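Local coordinates for Rubredoxin\:oxygen oxidoreductase (Desulfovibrio gigas, PDB 1E5D), which catalyses the four-electron reduction of one oxygen molecule to two water molecules, using a diiron centre and flavin mononucleotide, at residues G324-I329 with A356-G361. Residues are numbered along the deposited sequence; the frame is centred on the assembly and turned at random.
Sequences GTLQYI and AEWLTG
Leu-326 and Trp-358 face each other with their CA atoms 7.5 Å apart across two nearly parallel helix segments, whose axes approach to 11.1 Å at an angle of 10°. Both belong to the flavodoxin-like fold, a three-layer alpha-beta-alpha sandwich whose parallel sheet has the order 2-1-3-4-5. Helices 320-331 and 350-361 follow strands 306-310 and 338-345, which are neighbours in that sheet, so like pieces of successive beta-alpha units lie side by side. The wide spacing is bridged mainly by one indole. Trp-358 keeps CG anti to its carbonyl carbon, and the ring extends across to the other helix. One face of it rests on Leu-326: CB sits 3.8 Å from the centroid of the six-membered ring and 18° off the normal, a CH-pi contact, while CD1 lies 3.8 Å from Trp-358 CG, over the five-membered part. The far rim of the indole reaches the helix backbone itself, with CZ3 3.8 Å from Gln-327 N. Leu-326 also touches Phe-258 of strand 254-259 and Met-362, and Leu-359 packs on Met-366. The two leucines meet more loosely, CD2 to CD2. No hydrogen bond joins the segments; the contact is mainly apolar, with the Gln-327 amide oxygen at the indole edge. Gln-327 packs on Ile-318 of the second subunit, so this end of the contact lies beside the dimer interface. With CG anti to the backbone N and the chain bent at chi2, the Gln-327 amide comes to the indole rim with the two planes 68° apart; there OE1 lies in the ring plane, 3.7 Å from Trp-358 CH2.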
loop_
_atom_site.group_PDB
_atom_site.type_symbol
_atom_site.label_atom_id
_atom_site.label_comp_id
_atom_site.label_asym_id
_atom_site.label_seq_id
_atom_site.Cartn_x
_atom_site.Cartn_y
_atom_site.Cartn_z
ATOM N N GLY A 324 3.401 0.839 3.846
ATOM C CA GLY A 324 2.233 0.010 4.132
ATOM C C GLY A 324 2.611 -1.383 4.598
ATOM O O GLY A 324 1.992 -1.953 5.498
ATOM N N THR A 325 3.642 -1.951 3.978
ATOM C CA THR A 325 4.107 -3.283 4.348
ATOM C C THR A 325 4.736 -3.311 5.725
ATOM O O THR A 325 4.554 -4.242 6.513
ATOM C CB THR A 325 5.136 -3.772 3.309
ATOM O OG1 THR A 325 4.452 -3.795 2.042
ATOM C CG2 THR A 325 5.625 -5.173 3.616
ATOM N N LEU A 326 5.507 -2.269 6.034
ATOM C CA LEU A 326 6.092 -2.213 7.377
ATOM C C LEU A 326 4.985 -2.053 8.411
ATOM O O LEU A 326 5.025 -2.694 9.463
ATOM C CB LEU A 326 7.116 -1.089 7.480
ATOM C CG LEU A 326 8.452 -1.402 6.797
ATOM C CD1 LEU A 326 9.258 -0.130 6.614
ATOM C CD2 LEU A 326 9.208 -2.439 7.606
ATOM N N GLN A 327 3.993 -1.223 8.109
ATOM C CA GLN A 327 2.864 -1.078 9.024
ATOM C C GLN A 327 2.241 -2.448 9.300
ATOM O O GLN A 327 2.031 -2.835 10.439
ATOM C CB GLN A 327 1.777 -0.140 8.497
ATOM C CG GLN A 327 0.648 0.108 9.500
ATOM C CD GLN A 327 1.203 0.693 10.793
ATOM O OE1 GLN A 327 1.700 1.822 10.782
ATOM N NE2 GLN A 327 1.135 -0.068 11.883
ATOM N N TYR A 328 1.962 -3.172 8.219
ATOM C CA TYR A 328 1.360 -4.494 8.349
ATOM C C TYR A 328 2.228 -5.360 9.251
ATOM O O TYR A 328 1.754 -5.991 10.184
ATOM C CB TYR A 328 1.225 -5.158 6.989
ATOM C CG TYR A 328 0.506 -6.482 6.992
ATOM C CD1 TYR A 328 -0.869 -6.523 7.173
ATOM C CD2 TYR A 328 1.175 -7.686 6.804
ATOM C CE1 TYR A 328 -1.552 -7.720 7.173
ATOM C CE2 TYR A 328 0.490 -8.893 6.805
ATOM C CZ TYR A 328 -0.875 -8.907 6.992
ATOM O OH TYR A 328 -1.575 -10.088 6.997
ATOM N N ILE A 329 3.521 -5.349 8.936
ATOM C CA ILE A 329 4.441 -6.245 9.631
ATOM C C ILE A 329 4.582 -5.881 11.101
ATOM O O ILE A 329 4.548 -6.751 11.972
ATOM C CB ILE A 329 5.817 -6.249 8.954
ATOM C CG1 ILE A 329 5.774 -6.782 7.515
ATOM C CG2 ILE A 329 6.809 -7.026 9.791
ATOM C CD1 ILE A 329 7.149 -6.736 6.876
ATOM N N ALA A 356 15.457 2.410 9.467
ATOM C CA ALA A 356 16.122 2.037 10.711
ATOM C C ALA A 356 15.199 2.254 11.902
ATOM O O ALA A 356 15.083 1.372 12.747
ATOM C CB ALA A 356 17.417 2.805 10.903
ATOM N N GLU A 357 14.534 3.400 11.968
ATOM C CA GLU A 357 13.624 3.649 13.091
ATOM C C GLU A 357 12.517 2.602 13.144
ATOM O O GLU A 357 12.064 2.206 14.220
ATOM C CB GLU A 357 13.013 5.043 12.985
ATOM C CG GLU A 357 12.490 5.626 14.284
ATOM C CD GLU A 357 12.850 7.091 14.461
ATOM O OE1 GLU A 357 12.983 7.807 13.445
ATOM O OE2 GLU A 357 13.002 7.526 15.624
ATOM N N TRP A 358 12.083 2.163 11.965
ATOM C CA TRP A 358 11.025 1.164 11.878
ATOM C C TRP A 358 11.526 -0.176 12.424
ATOM O O TRP A 358 10.886 -0.805 13.258
ATOM C CB TRP A 358 10.562 0.960 10.444
ATOM C CG TRP A 358 9.505 1.841 9.887
ATOM C CD1 TRP A 358 9.692 2.971 9.132
ATOM C CD2 TRP A 358 8.087 1.678 10.020
ATOM N NE1 TRP A 358 8.475 3.518 8.793
ATOM C CE2 TRP A 358 7.476 2.745 9.327
ATOM C CE3 TRP A 358 7.271 0.738 10.660
ATOM C CZ2 TRP A 358 6.088 2.888 9.262
ATOM C CZ3 TRP A 358 5.899 0.882 10.594
ATOM C CH2 TRP A 358 5.317 1.953 9.899
ATOM N N LEU A 359 12.685 -0.606 11.911
ATOM C CA LEU A 359 13.198 -1.909 12.326
ATOM C C LEU A 359 13.467 -1.931 13.825
ATOM O O LEU A 359 12.985 -2.804 14.545
ATOM C CB LEU A 359 14.452 -2.259 11.520
ATOM C CG LEU A 359 14.227 -2.373 10.006
ATOM C CD1 LEU A 359 15.419 -3.035 9.336
ATOM C CD2 LEU A 359 12.945 -3.136 9.705
ATOM N N THR A 360 14.231 -0.952 14.283
ATOM C CA THR A 360 14.524 -0.802 15.706
ATOM C C THR A 360 13.244 -0.752 16.523
ATOM O O THR A 360 13.113 -1.367 17.579
ATOM C CB THR A 360 15.366 0.461 15.957
ATOM O OG1 THR A 360 16.642 0.312 15.313
ATOM C CG2 THR A 360 15.644 0.628 17.441
ATOM N N GLY A 361 12.238 -0.018 16.052
ATOM C CA GLY A 361 10.995 0.054 16.807
ATOM C C GLY A 361 10.290 -1.282 16.897
ATOM O O GLY A 361 9.421 -1.478 17.746
#